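Local coordinates for protein lipase (Pelosinus fermentans, PDB 5AH0) that hydrolyses esters as a zinc-binding lipase of the alpha/beta-hydrolase superfamily and also attacks the polyester poly(butylene adipate-co-terephthalate), at residues N18-L23 and L196-K201; A192-I197 and G212-D217; L186-G191 and E276-I281; L352-H357 and G364-T369. All blocks are in the same frame, centred on the assembly; numbering follows the deposited sequence.

Interaction 1. Residues N18-L23 and L196-K201; sequences NEVLGL and LIYDFK
In this alpha/beta-hydrolase, the loop after the sheet strand 6-9 is tied through Glu19 and Val20 to the loop that joins helices 173-190 and 215-223. The central link is backbone to backbone: Val20 N donates to Ile197 O at 2.8 Å, in the carbonyl plane. Beside it the Glu19 side chain runs out along the second loop, its CB close to Ile197 O, and splits its carboxylate between two partners. OE1 forms a long salt bridge with Lys201 NZ, 3.5 Å away, while also accepting from Gly16 N; OE2 takes a weak hydrogen bond from Asp199 N at 3.0 Å. Glutamate suits the place because its chain, extended beyond CG (chi2 168°), is long enough to reach both. Lys201 comes from the opposite direction, and its amine has a second, weak bond to Val48 O. The Asp199 carboxylate, turned 74° from that of Glu19, pairs with Arg87, while its OD1 accepts from Lys201 N in an Asx turn.

On the apolar side the two methyls of Val20 divide the work. CG1 lies 4.0 Å from Leu196 CD1, and CG2 meets the edge of the Tyr198 ring at CD2, 3.9 Å away. Nearer solvent, Leu21 CD1 touches Ile197 CD1. Val20 also starts a type II turn to Leu23, in which Gly22 takes backbone angles that only glycine accepts easily. With lysine and arginine close by, the two nearby carboxylates probably remain charged, and their mutual repulsion is probably eased by these cations.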
# COMPACT_ATOMS: atom_id res chain seq x y z
N ASN A 18 14.60 -7.82 -0.44
CA ASN A 18 15.51 -8.65 0.33
C ASN A 18 14.76 -9.76 1.08
O ASN A 18 15.34 -10.48 1.89
CB ASN A 18 16.28 -7.78 1.32
CG ASN A 18 17.14 -6.75 0.62
OD1 ASN A 18 17.69 -7.00 -0.46
ND2 ASN A 18 17.25 -5.56 1.23
N GLU A 19 13.47 -9.87 0.80
CA GLU A 19 12.61 -10.87 1.40
C GLU A 19 12.02 -11.77 0.33
O GLU A 19 11.97 -11.39 -0.84
CB GLU A 19 11.48 -10.22 2.20
CG GLU A 19 11.92 -9.45 3.42
CD GLU A 19 10.81 -8.58 3.98
OE1 GLU A 19 10.21 -7.80 3.21
OE2 GLU A 19 10.53 -8.67 5.20
N VAL A 20 11.56 -12.96 0.73
CA VAL A 20 10.90 -13.89 -0.16
C VAL A 20 11.71 -14.07 -1.43
O VAL A 20 11.31 -13.64 -2.51
CB VAL A 20 9.48 -13.41 -0.54
CG1 VAL A 20 8.72 -14.50 -1.30
CG2 VAL A 20 8.71 -13.01 0.70
N LEU A 21 12.88 -14.70 -1.28
CA LEU A 21 13.75 -14.96 -2.41
C LEU A 21 12.98 -15.70 -3.48
O LEU A 21 12.21 -16.62 -3.19
CB LEU A 21 14.97 -15.77 -1.98
CG LEU A 21 16.20 -14.94 -1.64
CD1 LEU A 21 15.91 -13.95 -0.51
CD2 LEU A 21 17.35 -15.86 -1.26
N GLY A 22 13.16 -15.29 -4.73
CA GLY A 22 12.57 -16.02 -5.83
C GLY A 22 11.25 -15.46 -6.30
O GLY A 22 10.74 -15.89 -7.32
N LEU A 23 10.67 -14.52 -5.55
CA LEU A 23 9.42 -13.89 -5.95
C LEU A 23 9.41 -12.41 -5.58
O LEU A 23 9.34 -12.05 -4.40
CB LEU A 23 8.21 -14.59 -5.31
CG LEU A 23 6.87 -14.29 -5.98
CD1 LEU A 23 6.76 -14.99 -7.32
CD2 LEU A 23 5.70 -14.65 -5.11
N LEU A 196 11.47 -19.30 4.87
CA LEU A 196 11.05 -18.10 4.14
C LEU A 196 11.51 -16.83 4.84
O LEU A 196 11.29 -16.65 6.03
CB LEU A 196 9.53 -18.08 3.98
CG LEU A 196 8.91 -16.87 3.29
CD1 LEU A 196 9.04 -16.98 1.77
CD2 LEU A 196 7.44 -16.75 3.69
N ILE A 197 12.15 -15.94 4.09
CA ILE A 197 12.53 -14.65 4.65
C ILE A 197 11.34 -13.70 4.54
O ILE A 197 10.98 -13.24 3.46
CB ILE A 197 13.75 -14.07 3.94
CG1 ILE A 197 14.87 -15.11 3.91
CG2 ILE A 197 14.20 -12.78 4.63
CD1 ILE A 197 16.11 -14.66 3.17
N TYR A 198 10.70 -13.45 5.68
CA TYR A 198 9.57 -12.55 5.74
C TYR A 198 9.53 -11.91 7.12
O TYR A 198 9.71 -12.59 8.12
CB TYR A 198 8.25 -13.28 5.44
CG TYR A 198 7.08 -12.37 5.18
CD1 TYR A 198 6.43 -11.71 6.23
CD2 TYR A 198 6.60 -12.16 3.88
CE1 TYR A 198 5.34 -10.86 5.99
CE2 TYR A 198 5.51 -11.32 3.64
CZ TYR A 198 4.89 -10.67 4.70
OH TYR A 198 3.82 -9.84 4.48
N ASP A 199 9.33 -10.60 7.16
CA ASP A 199 9.34 -9.89 8.43
C ASP A 199 8.18 -8.91 8.57
O ASP A 199 7.95 -8.10 7.67
CB ASP A 199 10.66 -9.15 8.60
CG ASP A 199 10.69 -8.32 9.87
OD1 ASP A 199 10.08 -8.77 10.87
OD2 ASP A 199 11.30 -7.23 9.86
N PHE A 200 7.48 -8.95 9.69
CA PHE A 200 6.30 -8.11 9.83
C PHE A 200 6.63 -6.67 10.19
O PHE A 200 5.78 -5.79 10.10
CB PHE A 200 5.33 -8.71 10.85
CG PHE A 200 4.72 -10.00 10.37
CD1 PHE A 200 3.72 -9.98 9.42
CD2 PHE A 200 5.16 -11.21 10.86
CE1 PHE A 200 3.16 -11.16 8.96
CE2 PHE A 200 4.61 -12.40 10.41
CZ PHE A 200 3.61 -12.37 9.45
N LYS A 201 7.89 -6.45 10.57
CA LYS A 201 8.40 -5.12 10.86
C LYS A 201 7.53 -4.41 11.89
O LYS A 201 7.00 -3.32 11.63
CB LYS A 201 8.50 -4.30 9.57
CG LYS A 201 9.37 -4.95 8.51
CD LYS A 201 9.05 -4.40 7.12
CE LYS A 201 9.40 -5.40 6.03
NZ LYS A 201 8.34 -5.45 4.94

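Interaction 2. Residues A192-I197 and G212-D217; sequences AGEKLI and GESLTD
Oxygen OE1 of Glu194 lies against the start of helix 215-223: Thr216 N gives it a weak but fairly straight hydrogen bond (3.4 Å, N-H...O angle 163°), and Leu215 N is 3.0 Å from the same OE1. The other oxygen, OE2, faces the Thr216 hydroxyl, which approaches it at about a right angle to the glutamate chain; the modelled separation is too short to be taken at face value, though OG1 is placed to donate. A bend at chi2 (-74°) folds the Glu194 chain so that its carboxylate turns toward the helix end. Glutamate fits here as a flexible acceptor for N-H groups that have no preceding turn of helix to receive them.

Ser214 serves the same end from within the chain. As N-cap residue it accepts from Asp217 N through OG at 3.1 Å, a short hydroxyl being well suited to fold over onto that amide three residues ahead.

Beneath the polar layer, Leu215 points at the other loop. Its CB lies 3.5 Å from Glu194 OE1, and its CD2 nests against both CB and CD2 of Leu196, 3.8 Å from each. Both leucines also lean on Val183 of helix 173-190, so the two helices share this apolar patch. A carboxylate at a helix N-terminus should be stabilised by the helix dipole, which would probably help Glu194 stay ionised at this exposed spot.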
# COMPACT_ATOMS: atom_id res chain seq x y z
N ALA A 192 10.36 -22.26 -0.15
CA ALA A 192 11.14 -21.83 1.00
C ALA A 192 10.77 -22.58 2.28
O ALA A 192 11.63 -22.80 3.13
CB ALA A 192 10.97 -20.33 1.23
N GLY A 193 9.49 -22.97 2.40
CA GLY A 193 9.03 -23.62 3.61
C GLY A 193 9.28 -22.71 4.81
O GLY A 193 9.14 -21.49 4.71
N GLU A 194 9.67 -23.31 5.93
CA GLU A 194 9.92 -22.57 7.17
C GLU A 194 11.09 -21.59 7.08
O GLU A 194 11.25 -20.73 7.95
CB GLU A 194 10.18 -23.54 8.32
CG GLU A 194 8.92 -24.12 8.94
CD GLU A 194 8.16 -23.12 9.80
OE1 GLU A 194 8.78 -22.16 10.30
OE2 GLU A 194 6.93 -23.31 9.98
N LYS A 195 11.90 -21.70 6.03
CA LYS A 195 13.06 -20.82 5.91
C LYS A 195 12.75 -19.57 5.10
O LYS A 195 13.67 -18.85 4.70
CB LYS A 195 14.26 -21.56 5.31
CG LYS A 195 14.88 -22.57 6.27
CD LYS A 195 16.29 -22.96 5.82
CE LYS A 195 17.02 -23.78 6.89
NZ LYS A 195 18.45 -24.04 6.52
N LEU A 196 11.47 -19.30 4.87
CA LEU A 196 11.05 -18.10 4.14
C LEU A 196 11.51 -16.83 4.84
O LEU A 196 11.29 -16.65 6.03
CB LEU A 196 9.53 -18.08 3.98
CG LEU A 196 8.91 -16.87 3.29
CD1 LEU A 196 9.04 -16.98 1.77
CD2 LEU A 196 7.44 -16.75 3.69
N ILE A 197 12.15 -15.94 4.09
CA ILE A 197 12.53 -14.65 4.65
C ILE A 197 11.34 -13.70 4.54
O ILE A 197 10.98 -13.24 3.46
CB ILE A 197 13.75 -14.07 3.94
CG1 ILE A 197 14.87 -15.11 3.91
CG2 ILE A 197 14.20 -12.78 4.63
CD1 ILE A 197 16.11 -14.66 3.17
N GLY A 212 15.88 -18.23 16.89
CA GLY A 212 15.53 -19.64 16.80
C GLY A 212 14.04 -19.91 16.76
O GLY A 212 13.60 -21.06 16.85
N GLU A 213 13.24 -18.85 16.65
CA GLU A 213 11.80 -18.98 16.53
C GLU A 213 11.44 -19.31 15.09
O GLU A 213 11.91 -18.66 14.16
CB GLU A 213 11.10 -17.69 16.98
CG GLU A 213 9.58 -17.76 17.00
CD GLU A 213 8.95 -16.52 17.62
OE1 GLU A 213 9.50 -15.41 17.43
OE2 GLU A 213 7.92 -16.65 18.31
N SER A 214 10.60 -20.33 14.90
CA SER A 214 10.16 -20.70 13.57
C SER A 214 9.26 -19.62 12.98
O SER A 214 8.65 -18.85 13.71
CB SER A 214 9.42 -22.04 13.60
OG SER A 214 8.10 -21.86 14.08
N LEU A 215 9.20 -19.55 11.65
CA LEU A 215 8.34 -18.57 10.98
C LEU A 215 6.88 -18.72 11.42
O LEU A 215 6.20 -17.73 11.67
CB LEU A 215 8.42 -18.73 9.47
CG LEU A 215 7.55 -17.76 8.67
CD1 LEU A 215 8.00 -16.31 8.86
CD2 LEU A 215 7.54 -18.13 7.19
N THR A 216 6.44 -19.97 11.53
CA THR A 216 5.07 -20.27 11.93
C THR A 216 4.74 -19.77 13.33
O THR A 216 3.69 -19.15 13.54
CB THR A 216 4.80 -21.79 11.87
OG1 THR A 216 4.80 -22.21 10.50
CG2 THR A 216 3.46 -22.12 12.49
N ASP A 217 5.63 -20.01 14.29
CA ASP A 217 5.41 -19.53 15.65
C ASP A 217 5.44 -18.02 15.72
O ASP A 217 4.63 -17.40 16.39
CB ASP A 217 6.46 -20.10 16.62
CG ASP A 217 6.21 -21.55 16.97
OD1 ASP A 217 5.49 -22.23 16.20
OD2 ASP A 217 6.71 -21.99 18.03

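Interaction 3. Residues L186-G191 and E276-I281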
# COMPACT_ATOMS: atom_id res chain seq x y z
N LEU A 186 3.18 -17.99 0.38
CA LEU A 186 4.47 -17.62 -0.18
C LEU A 186 5.53 -18.70 0.07
O LEU A 186 6.30 -19.05 -0.83
CB LEU A 186 4.94 -16.30 0.41
CG LEU A 186 4.12 -15.06 0.08
CD1 LEU A 186 4.76 -13.83 0.73
CD2 LEU A 186 3.97 -14.87 -1.43
N ALA A 187 5.55 -19.23 1.29
CA ALA A 187 6.50 -20.27 1.67
C ALA A 187 6.33 -21.51 0.80
O ALA A 187 7.32 -22.13 0.43
CB ALA A 187 6.35 -20.63 3.14
N SER A 188 5.10 -21.87 0.48
CA SER A 188 4.87 -23.04 -0.36
C SER A 188 5.26 -22.78 -1.80
O SER A 188 6.01 -23.55 -2.40
CB SER A 188 3.40 -23.46 -0.30
OG SER A 188 3.12 -24.40 -1.33
N PHE A 189 4.80 -21.65 -2.33
CA PHE A 189 4.96 -21.31 -3.73
C PHE A 189 6.42 -21.15 -4.16
O PHE A 189 6.77 -21.45 -5.30
CB PHE A 189 4.20 -20.03 -4.03
CG PHE A 189 4.14 -19.67 -5.48
CD1 PHE A 189 3.41 -20.44 -6.37
CD2 PHE A 189 4.80 -18.55 -5.96
CE1 PHE A 189 3.35 -20.11 -7.71
CE2 PHE A 189 4.74 -18.22 -7.29
CZ PHE A 189 4.01 -19.00 -8.17
N THR A 190 7.27 -20.63 -3.27
CA THR A 190 8.69 -20.54 -3.56
C THR A 190 9.44 -21.82 -3.19
O THR A 190 10.53 -22.08 -3.69
CB THR A 190 9.33 -19.36 -2.81
OG1 THR A 190 9.24 -19.58 -1.40
CG2 THR A 190 8.64 -18.06 -3.19
N GLY A 191 8.87 -22.62 -2.30
CA GLY A 191 9.58 -23.80 -1.84
C GLY A 191 10.46 -23.49 -0.64
O GLY A 191 11.23 -24.32 -0.18
N GLU A 276 0.01 -19.57 -9.85
CA GLU A 276 -0.53 -18.60 -8.91
C GLU A 276 -0.31 -19.00 -7.45
O GLU A 276 0.02 -20.15 -7.16
CB GLU A 276 -2.02 -18.39 -9.16
CG GLU A 276 -2.85 -19.67 -9.16
CD GLU A 276 -4.24 -19.46 -9.77
OE1 GLU A 276 -4.77 -18.33 -9.63
OE2 GLU A 276 -4.79 -20.41 -10.39
N LEU A 277 -0.50 -18.04 -6.55
CA LEU A 277 -0.42 -18.30 -5.12
C LEU A 277 -1.50 -19.29 -4.68
O LEU A 277 -2.68 -19.06 -4.90
CB LEU A 277 -0.55 -17.01 -4.33
CG LEU A 277 0.50 -15.92 -4.58
CD1 LEU A 277 0.21 -14.70 -3.73
CD2 LEU A 277 1.91 -16.47 -4.28
N PRO A 278 -1.09 -20.40 -4.05
CA PRO A 278 -2.08 -21.38 -3.62
C PRO A 278 -2.59 -21.12 -2.22
O PRO A 278 -1.91 -20.49 -1.40
CB PRO A 278 -1.30 -22.69 -3.67
CG PRO A 278 0.11 -22.27 -3.27
CD PRO A 278 0.30 -20.87 -3.81
N HIS A 279 -3.80 -21.60 -1.95
CA HIS A 279 -4.25 -21.75 -0.58
C HIS A 279 -3.74 -23.08 -0.02
O HIS A 279 -4.05 -24.16 -0.55
CB HIS A 279 -5.76 -21.67 -0.51
CG HIS A 279 -6.27 -21.40 0.86
ND1 HIS A 279 -6.34 -22.38 1.82
CD2 HIS A 279 -6.71 -20.26 1.44
CE1 HIS A 279 -6.82 -21.86 2.94
NE2 HIS A 279 -7.04 -20.57 2.74
N VAL A 280 -2.93 -23.02 1.02
CA VAL A 280 -2.26 -24.23 1.50
C VAL A 280 -3.22 -25.22 2.18
O VAL A 280 -2.91 -26.40 2.33
CB VAL A 280 -1.11 -23.85 2.44
CG1 VAL A 280 -0.33 -25.07 2.88
CG2 VAL A 280 -0.16 -22.87 1.74
N ILE A 281 -4.41 -24.77 2.55
CA ILE A 281 -5.37 -25.68 3.16
C ILE A 281 -6.31 -26.27 2.11
O ILE A 281 -6.42 -27.48 1.97
CB ILE A 281 -6.21 -25.00 4.28
CG1 ILE A 281 -5.35 -24.72 5.51
CG2 ILE A 281 -7.39 -25.87 4.70
CD1 ILE A 281 -4.51 -23.49 5.42
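Phe189 and Leu277 meet at about a right angle, the leucine methyl CD2 lying 3.9 Å from ring atom CD2 of Phe189. Leu186, one turn earlier on helix 173-190, approaches the same methyl at a slant, with 3.9 Å between Leu186 CD2 and Leu277 CD2. The methyl thus sits in the corner made by an aliphatic and an aromatic side chain of one helix. Setting Phe189 CG opposite its own backbone N (chi1 -173°) sends the ring out toward the 276-281 loop. The Phe189 side chain also crosses Pro278 at about a right angle, with Pro278 CD 4.0 Å from Phe189 CB. At ring atom CE1 of Phe189, Glu276 O comes within 3.4 Å, obliquely. Farther along, Val280 CG2 touches Ser188 CB at 4.1 Å.

Proline suits an extended loop laid against a helix, since it stiffens the chain and has no N-H to satisfy; its own carbonyl oxygen is taken by Ser185 OG. The helix ends just beyond. Leu186 O accepts from both Thr190 N and Thr190 OG1, which come from opposite faces of its plane, and Gly191 turns the chain off with positive phi. Between the two segments cohesion is mainly apolar, so it depends on shape and on exclusion of water, with polar fixing coming from Ser185.

Interaction 4. Residues L352-H357 and G364-T369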
# COMPACT_ATOMS: atom_id res chain seq x y z
N LEU A 352 -9.99 -2.67 -14.84
CA LEU A 352 -9.19 -3.86 -15.09
C LEU A 352 -10.02 -5.08 -14.72
O LEU A 352 -9.96 -5.54 -13.58
CB LEU A 352 -7.90 -3.84 -14.28
CG LEU A 352 -7.01 -2.61 -14.44
CD1 LEU A 352 -5.85 -2.66 -13.44
CD2 LEU A 352 -6.50 -2.51 -15.86
N ASP A 353 -10.80 -5.58 -15.66
CA ASP A 353 -11.71 -6.68 -15.39
C ASP A 353 -11.04 -8.05 -15.55
O ASP A 353 -10.26 -8.25 -16.47
CB ASP A 353 -12.92 -6.57 -16.31
CG ASP A 353 -14.14 -7.28 -15.76
OD1 ASP A 353 -14.17 -7.58 -14.53
OD2 ASP A 353 -15.07 -7.51 -16.55
N THR A 354 -11.40 -8.98 -14.66
CA THR A 354 -10.80 -10.32 -14.54
C THR A 354 -9.34 -10.28 -14.10
O THR A 354 -8.59 -11.24 -14.32
CB THR A 354 -10.84 -11.12 -15.84
OG1 THR A 354 -9.78 -10.65 -16.68
CG2 THR A 354 -12.21 -11.01 -16.53
N ILE A 355 -8.95 -9.15 -13.51
CA ILE A 355 -7.65 -9.00 -12.88
C ILE A 355 -7.83 -9.16 -11.36
O ILE A 355 -8.50 -8.34 -10.75
CB ILE A 355 -7.05 -7.63 -13.21
CG1 ILE A 355 -6.87 -7.47 -14.73
CG2 ILE A 355 -5.72 -7.37 -12.42
CD1 ILE A 355 -5.74 -8.28 -15.28
N ASP A 356 -7.27 -10.20 -10.74
CA ASP A 356 -7.44 -10.27 -9.29
C ASP A 356 -6.33 -9.48 -8.59
O ASP A 356 -5.47 -8.86 -9.23
CB ASP A 356 -7.54 -11.72 -8.76
CG ASP A 356 -6.25 -12.54 -8.91
OD1 ASP A 356 -5.13 -12.04 -8.68
OD2 ASP A 356 -6.39 -13.75 -9.22
N HIS A 357 -6.36 -9.48 -7.26
CA HIS A 357 -5.50 -8.59 -6.49
C HIS A 357 -4.00 -8.79 -6.71
O HIS A 357 -3.27 -7.81 -6.84
CB HIS A 357 -5.80 -8.76 -5.00
CG HIS A 357 -5.35 -7.61 -4.17
ND1 HIS A 357 -5.95 -6.37 -4.24
CD2 HIS A 357 -4.39 -7.51 -3.22
CE1 HIS A 357 -5.37 -5.55 -3.38
NE2 HIS A 357 -4.41 -6.22 -2.75
N GLY A 364 0.24 -14.13 -11.01
CA GLY A 364 -1.01 -14.83 -11.24
C GLY A 364 -1.27 -15.21 -12.68
O GLY A 364 -0.47 -14.92 -13.56
N THR A 365 -2.41 -15.86 -12.90
CA THR A 365 -2.76 -16.36 -14.22
C THR A 365 -3.23 -15.26 -15.17
O THR A 365 -3.46 -15.51 -16.35
CB THR A 365 -3.87 -17.43 -14.12
OG1 THR A 365 -5.10 -16.80 -13.69
CG2 THR A 365 -3.48 -18.53 -13.15
N ASN A 366 -3.40 -14.05 -14.65
CA ASN A 366 -3.77 -12.93 -15.50
C ASN A 366 -2.97 -11.68 -15.17
O ASN A 366 -3.51 -10.57 -15.24
CB ASN A 366 -5.25 -12.63 -15.40
CG ASN A 366 -5.74 -11.81 -16.57
OD1 ASN A 366 -5.03 -11.66 -17.56
ND2 ASN A 366 -6.96 -11.28 -16.45
N ALA A 367 -1.70 -11.87 -14.83
CA ALA A 367 -0.86 -10.79 -14.33
C ALA A 367 -0.69 -9.63 -15.32
O ALA A 367 -0.47 -9.86 -16.52
CB ALA A 367 0.51 -11.33 -13.94
N LEU A 368 -0.82 -8.41 -14.82
CA LEU A 368 -0.42 -7.21 -15.56
C LEU A 368 1.04 -7.37 -15.95
O LEU A 368 1.86 -7.72 -15.13
CB LEU A 368 -0.59 -5.96 -14.73
CG LEU A 368 -2.04 -5.60 -14.44
CD1 LEU A 368 -2.10 -4.23 -13.77
CD2 LEU A 368 -2.87 -5.64 -15.73
N THR A 369 1.36 -7.09 -17.21
CA THR A 369 2.68 -7.40 -17.74
C THR A 369 3.75 -6.33 -17.49
O THR A 369 3.45 -5.21 -17.07
CB THR A 369 2.61 -7.63 -19.23
OG1 THR A 369 2.12 -6.43 -19.84
CG2 THR A 369 1.66 -8.80 -19.56
O HOH W 1 -5.85 -14.62 -11.85
O HOH W 2 -4.08 -15.74 -10.58
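Asn366, Ile355 and Leu368 bury the most surface here, and Asn366 supplies the polar link: its ND2 donates to Thr354 O at 2.7 Å, nearly straight at 163°. The acceptor lies in the amide plane of Asn366, whereas the donor stands well above the carbonyl plane of Thr354, 58° out of it. Thr354 OG1 is also close to ND2, but at too poor an angle for a bond. Asparagine fits because its short side chain ends in an N-H donor, while its own backbone N is held by Asp359.

Ile355 crosses Asn366 at about a right angle and pushes its CD1 methyl tightly against that residue, 3.2 Å from Asn366 O. The same methyl also meets Leu368 CD2 at 3.9 Å. Leu368 in turn uses its second branch, CD1, to reach Leu352 CD1 at 4.1 Å, so its forked end bridges two residues of the opposite segment. A water links Asp356 OD2 (2.8 Å) with Thr365 OG1 (2.9 Å).

Leu352 to Ile355 form a type II turn leaving strand 352-353, and two residues past its end comes His357, hydrogen-bonded through ND1 to Asp315 and through NE2 to Ser114. That Ser-His-Asp relay is consistent with the catalytic triad of alpha/beta-hydrolases, whose histidine sits on a loop after the last strand, as here.

Interactions 1, 2 and 3 form a cluster round the end of helix 173-190. Interactions 1 and 2 share Leu196 and Ile197 and have centres about 10 Å apart; interaction 3 lies about 14 Å from each. Along the chain, interaction 2 is nested inside the loop closed by interaction 3, while interactions 1 and 3 alternate their segments, so this helix end and the loop after it are tied to the 18-23 loop, the start of helix 215-223 and the 276-281 loop. Interaction 4 comes last, by strand 352-353 of the parallel sheet. It touches interaction 3 through Glu276 and Thr365, centres about 18 Å apart, so packing contacts run from the helical region to the loop of the probable catalytic histidine.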